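Local coordinates for protein FMN Adenylyltransferase (Candida glabrata, PDB 3FWK) that transfers the adenylyl group of ATP to FMN to make FAD, probably the last step of FAD biosynthesis in this yeast, at residues L210-F224 / L278-W292. Residues are numbered along the deposited sequence; the frame is centred on the assembly and turned at random. Where two conformers were deposited one is given.
Sequences LYSNEPICELYRYGF and LVKIENLHEDYYPGW
Tyr220 O is gripped by two backbone N-H groups, one from each side of its carbonyl plane. Gly291 N comes across the contact at 2.8 Å with a fairly straight N-H···O angle of 160°, while Gly223 N arrives from the opposite face as the irregular helical turn 219-221 winds up. Next to this bond the two segments come into close backbone contact, at Gly223 and Gly291: Gly223 CA makes a CA-H···O contact of 3.2 Å with Tyr289 O and also lies against Tyr288 CB, and Gly291 CA makes a second one, 3.5 Å from Phe224 O. Both of these oxygens are buried here and have no conventional hydrogen-bond partner in the model.

The Trp292 indole is packed between Leu210, at the end of helix 202-212, and the turn at 219-221. Its CG sits between the backbone N and the carbonyl carbon (chi1 49°), which turns the indole back toward Pro290, whose CB sits over one face, offset toward the rim. On the other face Leu210 CD2 makes a CH-pi contact, 4.1 Å from the centroid of the six-membered ring. Arg221 CD reaches Trp292 CH2 at 3.8 Å.

In this Rossmann-like alpha/beta protein, the segment 278-292 packs against the loop that leaves helix 202-212, and Ile256 of helix 253-257 also touches Trp292.

At the far end, helix 275-282 contributes Ile281. Its CD1 meets the edge of the Phe224 ring, at CE2, at 3.8 Å, and the same methyl lies 3.8 Å from Tyr222 CB. Further out, Leu278 CD1 touches Tyr222 CE1 at 3.9 Å.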
ATOM      1  N   LEU A 210     -10.807   0.041  -0.946  1.00 11.35           N
ATOM      2  CA  LEU A 210     -12.100   0.330  -0.344  1.00 12.25           C
ATOM      3  C   LEU A 210     -12.946  -0.930  -0.222  1.00 12.60           C
ATOM      4  O   LEU A 210     -13.584  -1.157   0.828  1.00 13.21           O
ATOM      5  CB  LEU A 210     -12.818   1.427  -1.140  1.00 12.34           C
ATOM      6  CG  LEU A 210     -12.200   2.818  -1.019  1.00 12.53           C
ATOM      7  CD1 LEU A 210     -12.747   3.709  -2.111  1.00 13.25           C
ATOM      8  CD2 LEU A 210     -12.462   3.435   0.378  1.00 14.53           C
ATOM      9  N   TYR A 211     -12.967  -1.753  -1.265  1.00 11.67           N
ATOM     10  CA  TYR A 211     -13.733  -2.976  -1.195  1.00 11.52           C
ATOM     11  C   TYR A 211     -13.227  -3.893  -0.079  1.00 12.00           C
ATOM     12  O   TYR A 211     -14.001  -4.612   0.554  1.00 12.68           O
ATOM     13  CB  TYR A 211     -13.644  -3.712  -2.535  1.00 12.73           C
ATOM     14  CG  TYR A 211     -14.391  -5.029  -2.478  1.00 12.74           C
ATOM     15  CD1 TYR A 211     -15.775  -5.056  -2.585  1.00 14.20           C
ATOM     16  CD2 TYR A 211     -13.715  -6.236  -2.231  1.00 13.88           C
ATOM     17  CE1 TYR A 211     -16.480  -6.263  -2.498  1.00 16.73           C
ATOM     18  CE2 TYR A 211     -14.408  -7.417  -2.132  1.00 15.42           C
ATOM     19  CZ  TYR A 211     -15.764  -7.399  -2.240  1.00 16.90           C
ATOM     20  OH  TYR A 211     -16.425  -8.621  -2.103  1.00 22.37           O
ATOM     21  N   SER A 212     -11.914  -3.889   0.138  1.00 11.48           N
ATOM     22  CA  SER A 212     -11.328  -4.856   1.069  1.00 12.31           C
ATOM     23  C   SER A 212     -11.875  -4.706   2.485  1.00 11.60           C
ATOM     24  O   SER A 212     -11.857  -5.677   3.220  1.00 13.24           O
ATOM     25  CB  SER A 212      -9.799  -4.708   1.128  1.00 12.61           C
ATOM     26  OG  SER A 212      -9.387  -3.560   1.889  1.00 12.59           O
ATOM     27  N   ASN A 213     -12.294  -3.501   2.863  1.00 12.42           N
ATOM     28  CA  ASN A 213     -12.745  -3.217   4.223  1.00 13.47           C
ATOM     29  C   ASN A 213     -11.656  -3.464   5.256  1.00 13.05           C
ATOM     30  O   ASN A 213     -11.958  -3.658   6.418  1.00 15.39           O
ATOM     31  CB  ASN A 213     -13.984  -4.057   4.539  1.00 15.28           C
ATOM     32  CG  ASN A 213     -14.792  -3.521   5.692  1.00 16.35           C
ATOM     33  OD1 ASN A 213     -14.662  -2.347   6.104  1.00 16.08           O
ATOM     34  ND2 ASN A 213     -15.691  -4.353   6.184  1.00 18.84           N
ATOM     35  N   GLU A 214     -10.398  -3.414   4.827  1.00 13.08           N
ATOM     36  CA  GLU A 214      -9.270  -3.437   5.769  1.00 13.99           C
ATOM     37  C   GLU A 214      -9.045  -2.015   6.273  1.00 14.58           C
ATOM     38  O   GLU A 214      -9.272  -1.040   5.551  1.00 16.34           O
ATOM     39  CB  GLU A 214      -8.045  -3.981   5.062  1.00 16.42           C
ATOM     40  CG  GLU A 214      -8.127  -5.448   4.909  1.00 16.22           C
ATOM     41  CD  GLU A 214      -8.062  -6.153   6.278  1.00 17.03           C
ATOM     42  OE1 GLU A 214      -7.016  -6.090   6.909  1.00 20.67           O
ATOM     43  OE2 GLU A 214      -9.085  -6.694   6.735  1.00 16.79           O
ATOM     44  N   PRO A 215      -8.535  -1.874   7.505  1.00 14.89           N
ATOM     45  CA  PRO A 215      -8.131  -0.538   7.978  1.00 15.78           C
ATOM     46  C   PRO A 215      -7.068  -0.001   7.041  1.00 14.15           C
ATOM     47  O   PRO A 215      -6.150  -0.732   6.674  1.00 15.06           O
ATOM     48  CB  PRO A 215      -7.516  -0.827   9.390  1.00 17.23           C
ATOM     49  CG  PRO A 215      -8.156  -2.132   9.805  1.00 19.32           C
ATOM     50  CD  PRO A 215      -8.278  -2.928   8.502  1.00 16.51           C
ATOM     51  N   ILE A 216      -7.137   1.273   6.720  1.00 14.11           N
ATOM     52  CA  ILE A 216      -6.110   1.912   5.905  1.00 13.40           C
ATOM     53  C   ILE A 216      -5.553   3.103   6.665  1.00 12.48           C
ATOM     54  O   ILE A 216      -6.106   3.507   7.698  1.00 14.74           O
ATOM     55  CB  ILE A 216      -6.637   2.365   4.539  1.00 15.25           C
ATOM     56  CG1 ILE A 216      -7.668   3.476   4.693  1.00 17.83           C
ATOM     57  CG2 ILE A 216      -7.256   1.148   3.788  1.00 18.26           C
ATOM     58  CD1 ILE A 216      -8.163   4.023   3.353  1.00 21.94           C
ATOM     59  N   CYS A 217      -4.448   3.681   6.170  1.00 11.94           N
ATOM     60  CA  CYS A 217      -3.934   4.879   6.829  1.00 11.93           C
ATOM     61  C   CYS A 217      -4.961   5.994   6.769  1.00 10.68           C
ATOM     62  O   CYS A 217      -5.345   6.421   5.666  1.00 11.92           O
ATOM     63  CB  CYS A 217      -2.648   5.313   6.193  1.00 11.93           C
ATOM     64  SG  CYS A 217      -1.931   6.781   7.033  1.00 12.24           S
ATOM     65  N   GLU A 218      -5.425   6.487   7.920  1.00 10.75           N
ATOM     66  CA  GLU A 218      -6.589   7.346   7.890  0.50 11.31           C
ATOM     67  C   GLU A 218      -6.297   8.761   7.419  1.00 10.68           C
ATOM     68  O   GLU A 218      -7.217   9.548   7.209  1.00 11.44           O
ATOM     69  CB  GLU A 218      -7.384   7.285   9.224  0.50 12.41           C
ATOM     70  CG  GLU A 218      -8.310   6.062   9.320  0.50 11.64           C
ATOM     71  CD  GLU A 218      -9.475   6.142   8.333  0.50 13.53           C
ATOM     72  OE1 GLU A 218      -9.544   5.286   7.452  0.50 17.37           O
ATOM     73  OE2 GLU A 218     -10.293   7.083   8.416  0.50 14.61           O
ATOM     74  N   LEU A 219      -5.026   9.096   7.147  1.00 10.65           N
ATOM     75  CA  LEU A 219      -4.759  10.362   6.461  1.00 11.25           C
ATOM     76  C   LEU A 219      -5.513  10.496   5.130  1.00 10.10           C
ATOM     77  O   LEU A 219      -5.909  11.596   4.759  1.00 10.33           O
ATOM     78  CB  LEU A 219      -3.251  10.564   6.240  1.00 11.71           C
ATOM     79  CG  LEU A 219      -2.472  10.788   7.543  1.00 12.54           C
ATOM     80  CD1 LEU A 219      -0.971  10.784   7.237  1.00 14.47           C
ATOM     81  CD2 LEU A 219      -2.913  12.078   8.281  1.00 15.06           C
ATOM     82  N   TYR A 220      -5.686   9.395   4.389  1.00 10.22           N
ATOM     83  CA  TYR A 220      -6.393   9.505   3.101  1.00 10.43           C
ATOM     84  C   TYR A 220      -7.799  10.029   3.292  1.00 10.60           C
ATOM     85  O   TYR A 220      -8.314  10.780   2.448  1.00 10.81           O
ATOM     86  CB  TYR A 220      -6.407   8.144   2.389  1.00 11.45           C
ATOM     87  CG  TYR A 220      -5.033   7.625   2.066  1.00 10.72           C
ATOM     88  CD1 TYR A 220      -4.136   8.373   1.292  1.00 10.59           C
ATOM     89  CD2 TYR A 220      -4.613   6.378   2.569  1.00 11.70           C
ATOM     90  CE1 TYR A 220      -2.851   7.870   1.015  1.00 11.63           C
ATOM     91  CE2 TYR A 220      -3.344   5.872   2.271  1.00 11.90           C
ATOM     92  CZ  TYR A 220      -2.494   6.611   1.518  1.00 11.49           C
ATOM     93  OH  TYR A 220      -1.245   6.086   1.283  1.00 13.59           O
ATOM     94  N   ARG A 221      -8.446   9.684   4.411  1.00 10.80           N
ATOM     95  CA  ARG A 221      -9.796  10.150   4.705  1.00 11.10           C
ATOM     96  C   ARG A 221      -9.884  11.678   4.761  1.00 10.56           C
ATOM     97  O   ARG A 221     -10.954  12.226   4.563  1.00 11.50           O
ATOM     98  CB  ARG A 221     -10.272   9.486   6.016  1.00 11.92           C
ATOM     99  CG  ARG A 221     -11.636   9.950   6.512  1.00 12.22           C
ATOM    100  CD  ARG A 221     -12.790   9.449   5.577  1.00 12.23           C
ATOM    101  NE  ARG A 221     -14.079   9.963   6.068  1.00 12.36           N
ATOM    102  CZ  ARG A 221     -14.541  11.180   5.806  1.00 12.38           C
ATOM    103  NH1 ARG A 221     -13.887  12.015   4.993  1.00 13.46           N
ATOM    104  NH2 ARG A 221     -15.691  11.573   6.341  1.00 13.94           N
ATOM    105  N   TYR A 222      -8.783  12.323   5.122  1.00 10.67           N
ATOM    106  CA  TYR A 222      -8.743  13.761   5.319  1.00 11.45           C
ATOM    107  C   TYR A 222      -8.300  14.532   4.081  1.00 11.56           C
ATOM    108  O   TYR A 222      -8.130  15.752   4.137  1.00 13.84           O
ATOM    109  CB  TYR A 222      -7.857  14.101   6.526  1.00 11.79           C
ATOM    110  CG  TYR A 222      -8.530  13.715   7.850  1.00 10.91           C
ATOM    111  CD1 TYR A 222      -9.150  14.684   8.627  1.00 12.12           C
ATOM    112  CD2 TYR A 222      -8.526  12.412   8.313  1.00 11.14           C
ATOM    113  CE1 TYR A 222      -9.803  14.357   9.821  1.00 12.21           C
ATOM    114  CE2 TYR A 222      -9.182  12.063   9.493  1.00 11.75           C
ATOM    115  CZ  TYR A 222      -9.812  13.043  10.243  1.00 11.87           C
ATOM    116  OH  TYR A 222     -10.463  12.715  11.409  1.00 13.06           O
ATOM    117  N   GLY A 223      -8.149  13.846   2.939  1.00 11.38           N
ATOM    118  CA  GLY A 223      -7.882  14.557   1.671  1.00 11.75           C
ATOM    119  C   GLY A 223      -6.483  14.368   1.136  1.00 10.48           C
ATOM    120  O   GLY A 223      -6.170  14.887   0.061  1.00 11.44           O
ATOM    121  N   PHE A 224      -5.622  13.641   1.851  1.00 10.61           N
ATOM    122  CA  PHE A 224      -4.314  13.316   1.297  1.00 10.73           C
ATOM    123  C   PHE A 224      -4.482  12.268   0.216  1.00 10.90           C
ATOM    124  O   PHE A 224      -5.273  11.318   0.363  1.00 11.14           O
ATOM    125  CB  PHE A 224      -3.396  12.780   2.407  1.00 11.15           C
ATOM    126  CG  PHE A 224      -3.012  13.837   3.385  1.00 11.06           C
ATOM    127  CD1 PHE A 224      -1.900  14.629   3.149  1.00 13.38           C
ATOM    128  CD2 PHE A 224      -3.742  14.076   4.548  1.00 12.40           C
ATOM    129  CE1 PHE A 224      -1.522  15.591   4.076  1.00 14.72           C
ATOM    130  CE2 PHE A 224      -3.404  15.065   5.437  1.00 14.09           C
ATOM    131  CZ  PHE A 224      -2.274  15.810   5.219  1.00 14.12           C
ATOM    132  N   LEU A 278      -4.120  15.686  13.252  1.00 11.27           N
ATOM    133  CA  LEU A 278      -5.400  16.375  13.245  1.00 11.97           C
ATOM    134  C   LEU A 278      -5.217  17.876  13.465  1.00 12.34           C
ATOM    135  O   LEU A 278      -5.872  18.673  12.795  1.00 12.41           O
ATOM    136  CB  LEU A 278      -6.351  15.773  14.300  1.00 12.73           C
ATOM    137  CG  LEU A 278      -7.730  16.438  14.332  1.00 14.33           C
ATOM    138  CD1 LEU A 278      -8.523  16.194  12.994  1.00 17.01           C
ATOM    139  CD2 LEU A 278      -8.551  15.954  15.503  1.00 16.70           C
ATOM    140  N   VAL A 279      -4.311  18.273  14.361  1.00 12.28           N
ATOM    141  CA  VAL A 279      -4.053  19.693  14.585  1.00 13.65           C
ATOM    142  C   VAL A 279      -3.575  20.343  13.282  1.00 13.44           C
ATOM    143  O   VAL A 279      -4.023  21.398  12.892  1.00 14.34           O
ATOM    144  CB  VAL A 279      -3.023  19.872  15.734  1.00 15.63           C
ATOM    145  CG1 VAL A 279      -2.607  21.340  15.817  1.00 17.43           C
ATOM    146  CG2 VAL A 279      -3.637  19.449  17.070  1.00 17.11           C
ATOM    147  N   LYS A 280      -2.658  19.694  12.580  1.00 12.76           N
ATOM    148  CA  LYS A 280      -2.164  20.274  11.330  1.00 13.87           C
ATOM    149  C   LYS A 280      -3.265  20.401  10.285  1.00 13.95           C
ATOM    150  O   LYS A 280      -3.324  21.388   9.540  1.00 17.10           O
ATOM    151  CB  LYS A 280      -1.039  19.415  10.788  1.00 15.71           C
ATOM    152  CG  LYS A 280       0.269  19.580  11.576  1.00 17.91           C
ATOM    153  CD  LYS A 280       1.441  18.808  10.945  1.00 20.76           C
ATOM    154  CE  LYS A 280       1.300  17.328  11.155  1.00 20.60           C
ATOM    155  NZ  LYS A 280       2.345  16.541  10.426  1.00 21.30           N
ATOM    156  N   ILE A 281      -4.165  19.428  10.228  1.00 13.40           N
ATOM    157  CA  ILE A 281      -5.248  19.478   9.266  1.00 14.38           C
ATOM    158  C   ILE A 281      -6.274  20.541   9.647  1.00 13.43           C
ATOM    159  O   ILE A 281      -6.716  21.318   8.789  1.00 15.13           O
ATOM    160  CB  ILE A 281      -5.875  18.091   9.121  1.00 16.62           C
ATOM    161  CG1 ILE A 281      -4.857  17.132   8.477  1.00 16.44           C
ATOM    162  CG2 ILE A 281      -7.170  18.163   8.341  1.00 19.36           C
ATOM    163  CD1 ILE A 281      -5.155  15.648   8.755  1.00 17.24           C
ATOM    164  N   GLU A 282      -6.609  20.645  10.934  1.00 13.96           N
ATOM    165  CA  GLU A 282      -7.584  21.631  11.394  1.00 16.04           C
ATOM    166  C   GLU A 282      -7.035  23.058  11.199  1.00 14.07           C
ATOM    167  O   GLU A 282      -7.801  23.978  10.888  1.00 16.14           O
ATOM    168  CB  GLU A 282      -7.921  21.395  12.862  1.00 17.64           C
ATOM    169  CG  GLU A 282      -8.773  20.192  13.172  1.00 22.52           C
ATOM    170  CD  GLU A 282      -8.706  19.897  14.673  1.00 29.44           C
ATOM    171  OE1 GLU A 282      -7.755  20.327  15.354  1.00 30.77           O
ATOM    172  OE2 GLU A 282      -9.561  19.177  15.170  1.00 26.57           O
ATOM    173  N   ASN A 283      -5.721  23.239  11.326  1.00 14.24           N
ATOM    174  CA  ASN A 283      -5.140  24.569  11.174  1.00 14.88           C
ATOM    175  C   ASN A 283      -5.304  25.108   9.755  1.00 13.97           C
ATOM    176  O   ASN A 283      -5.135  26.312   9.539  1.00 15.46           O
ATOM    177  CB  ASN A 283      -3.645  24.562  11.546  1.00 16.04           C
ATOM    178  CG  ASN A 283      -3.388  24.610  13.015  1.00 21.47           C
ATOM    179  OD1 ASN A 283      -4.289  24.752  13.829  1.00 21.95           O
ATOM    180  ND2 ASN A 283      -2.094  24.435  13.374  1.00 22.06           N
ATOM    181  N   LEU A 284      -5.592  24.244   8.768  1.00 14.07           N
ATOM    182  CA  LEU A 284      -5.785  24.714   7.389  1.00 13.62           C
ATOM    183  C   LEU A 284      -7.064  25.502   7.213  1.00 14.11           C
ATOM    184  O   LEU A 284      -7.175  26.288   6.252  1.00 15.93           O
ATOM    185  CB  LEU A 284      -5.793  23.533   6.429  1.00 13.37           C
ATOM    186  CG  LEU A 284      -4.513  22.698   6.375  1.00 14.30           C
ATOM    187  CD1 LEU A 284      -4.753  21.432   5.521  1.00 15.30           C
ATOM    188  CD2 LEU A 284      -3.360  23.511   5.785  1.00 18.14           C
ATOM    189  N   HIS A 285      -8.054  25.284   8.089  1.00 14.91           N
ATOM    190  CA  HIS A 285      -9.379  25.961   7.985  1.00 16.33           C
ATOM    191  C   HIS A 285     -10.014  25.694   6.609  1.00 16.20           C
ATOM    192  O   HIS A 285     -10.628  26.580   6.002  1.00 18.69           O
ATOM    193  CB  HIS A 285      -9.271  27.481   8.270  1.00 19.59           C
ATOM    194  CG  HIS A 285      -8.535  27.830   9.534  1.00 25.43           C
ATOM    195  ND1 HIS A 285      -8.667  27.114  10.705  1.00 30.37           N
ATOM    196  CD2 HIS A 285      -7.678  28.843   9.811  1.00 29.83           C
ATOM    197  CE1 HIS A 285      -7.921  27.672  11.650  1.00 30.10           C
ATOM    198  NE2 HIS A 285      -7.300  28.712  11.130  1.00 31.92           N
ATOM    199  N   GLU A 286      -9.858  24.479   6.108  1.00 15.33           N
ATOM    200  CA  GLU A 286     -10.427  24.087   4.813  1.00 14.95           C
ATOM    201  C   GLU A 286     -10.841  22.655   4.932  1.00 15.01           C
ATOM    202  O   GLU A 286     -10.272  21.924   5.740  1.00 18.43           O
ATOM    203  CB  GLU A 286      -9.407  24.194   3.682  1.00 17.05           C
ATOM    204  CG  GLU A 286      -8.917  25.585   3.364  1.00 19.48           C
ATOM    205  CD  GLU A 286      -9.958  26.511   2.715  1.00 23.78           C
ATOM    206  OE1 GLU A 286     -11.001  26.045   2.181  1.00 23.95           O
ATOM    207  OE2 GLU A 286      -9.707  27.746   2.702  1.00 27.62           O
ATOM    208  N   ASP A 287     -11.807  22.237   4.118  1.00 14.66           N
ATOM    209  CA  ASP A 287     -12.183  20.848   4.162  1.00 14.43           C
ATOM    210  C   ASP A 287     -11.959  20.215   2.802  1.00 13.51           C
ATOM    211  O   ASP A 287     -11.935  20.926   1.780  1.00 14.39           O
ATOM    212  CB  ASP A 287     -13.639  20.698   4.589  1.00 17.19           C
ATOM    213  CG  ASP A 287     -13.977  19.288   5.076  1.00 20.22           C
ATOM    214  OD1 ASP A 287     -13.119  18.574   5.609  1.00 23.42           O
ATOM    215  OD2 ASP A 287     -15.148  18.906   4.951  1.00 24.26           O
ATOM    216  N   TYR A 288     -11.750  18.908   2.805  1.00 12.72           N
ATOM    217  CA  TYR A 288     -11.382  18.176   1.599  1.00 11.58           C
ATOM    218  C   TYR A 288     -12.194  16.939   1.451  1.00 12.23           C
ATOM    219  O   TYR A 288     -12.520  16.309   2.444  1.00 13.99           O
ATOM    220  CB  TYR A 288      -9.891  17.756   1.668  1.00 12.04           C
ATOM    221  CG  TYR A 288      -8.929  18.931   1.672  1.00 12.13           C
ATOM    222  CD1 TYR A 288      -8.331  19.367   0.485  1.00 12.84           C
ATOM    223  CD2 TYR A 288      -8.692  19.654   2.848  1.00 12.59           C
ATOM    224  CE1 TYR A 288      -7.512  20.487   0.471  1.00 13.55           C
ATOM    225  CE2 TYR A 288      -7.869  20.759   2.851  1.00 13.99           C
ATOM    226  CZ  TYR A 288      -7.305  21.189   1.656  1.00 13.57           C
ATOM    227  OH  TYR A 288      -6.497  22.303   1.627  1.00 17.62           O
ATOM    228  N   TYR A 289     -12.511  16.570   0.214  1.00 12.06           N
ATOM    229  CA  TYR A 289     -12.982  15.215  -0.042  1.00 11.08           C
ATOM    230  C   TYR A 289     -11.878  14.223   0.311  1.00 11.08           C
ATOM    231  O   TYR A 289     -10.682  14.551   0.210  1.00 10.88           O
ATOM    232  CB  TYR A 289     -13.266  15.040  -1.532  1.00 12.81           C
ATOM    233  CG  TYR A 289     -14.439  15.802  -2.045  1.00 13.70           C
ATOM    234  CD1 TYR A 289     -15.726  15.221  -2.024  1.00 16.57           C
ATOM    235  CD2 TYR A 289     -14.283  17.061  -2.630  1.00 16.53           C
ATOM    236  CE1 TYR A 289     -16.818  15.899  -2.547  1.00 20.32           C
ATOM    237  CE2 TYR A 289     -15.390  17.747  -3.167  1.00 19.20           C
ATOM    238  CZ  TYR A 289     -16.640  17.152  -3.107  1.00 19.73           C
ATOM    239  OH  TYR A 289     -17.751  17.795  -3.637  1.00 22.19           O
ATOM    240  N   PRO A 290     -12.231  12.991   0.690  1.00 10.98           N
ATOM    241  CA  PRO A 290     -11.185  12.007   0.917  1.00 10.88           C
ATOM    242  C   PRO A 290     -10.445  11.673  -0.363  1.00 10.65           C
ATOM    243  O   PRO A 290     -10.927  11.910  -1.483  1.00 11.16           O
ATOM    244  CB  PRO A 290     -11.926  10.775   1.485  1.00 13.15           C
ATOM    245  CG  PRO A 290     -13.334  10.982   1.110  1.00 14.59           C
ATOM    246  CD  PRO A 290     -13.583  12.471   0.948  1.00 11.88           C
ATOM    247  N   GLY A 291      -9.269  11.077  -0.204  1.00 10.91           N
ATOM    248  CA  GLY A 291      -8.342  10.876  -1.312  1.00 10.74           C
ATOM    249  C   GLY A 291      -8.905  10.085  -2.462  1.00 10.88           C
ATOM    250  O   GLY A 291      -8.487  10.286  -3.611  1.00 11.16           O
ATOM    251  N   TRP A 292      -9.851   9.183  -2.169  1.00 10.85           N
ATOM    252  CA  TRP A 292     -10.465   8.354  -3.212  1.00 11.09           C
ATOM    253  C   TRP A 292     -11.439   9.111  -4.120  1.00 11.20           C
ATOM    254  O   TRP A 292     -11.977   8.511  -5.033  1.00 11.98           O
ATOM    255  CB  TRP A 292     -11.102   7.104  -2.599  1.00 11.55           C
ATOM    256  CG  TRP A 292     -11.985   7.336  -1.421  1.00 10.92           C
ATOM    257  CD1 TRP A 292     -13.329   7.529  -1.429  1.00 12.39           C
ATOM    258  CD2 TRP A 292     -11.587   7.287  -0.039  1.00 11.06           C
ATOM    259  NE1 TRP A 292     -13.804   7.642  -0.115  1.00 12.12           N
ATOM    260  CE2 TRP A 292     -12.758   7.468   0.745  1.00 11.47           C
ATOM    261  CE3 TRP A 292     -10.360   7.081   0.602  1.00 11.83           C
ATOM    262  CZ2 TRP A 292     -12.729   7.459   2.147  1.00 13.56           C
ATOM    263  CZ3 TRP A 292     -10.317   7.084   1.984  1.00 12.61           C
ATOM    264  CH2 TRP A 292     -11.496   7.260   2.747  1.00 13.15           C
TER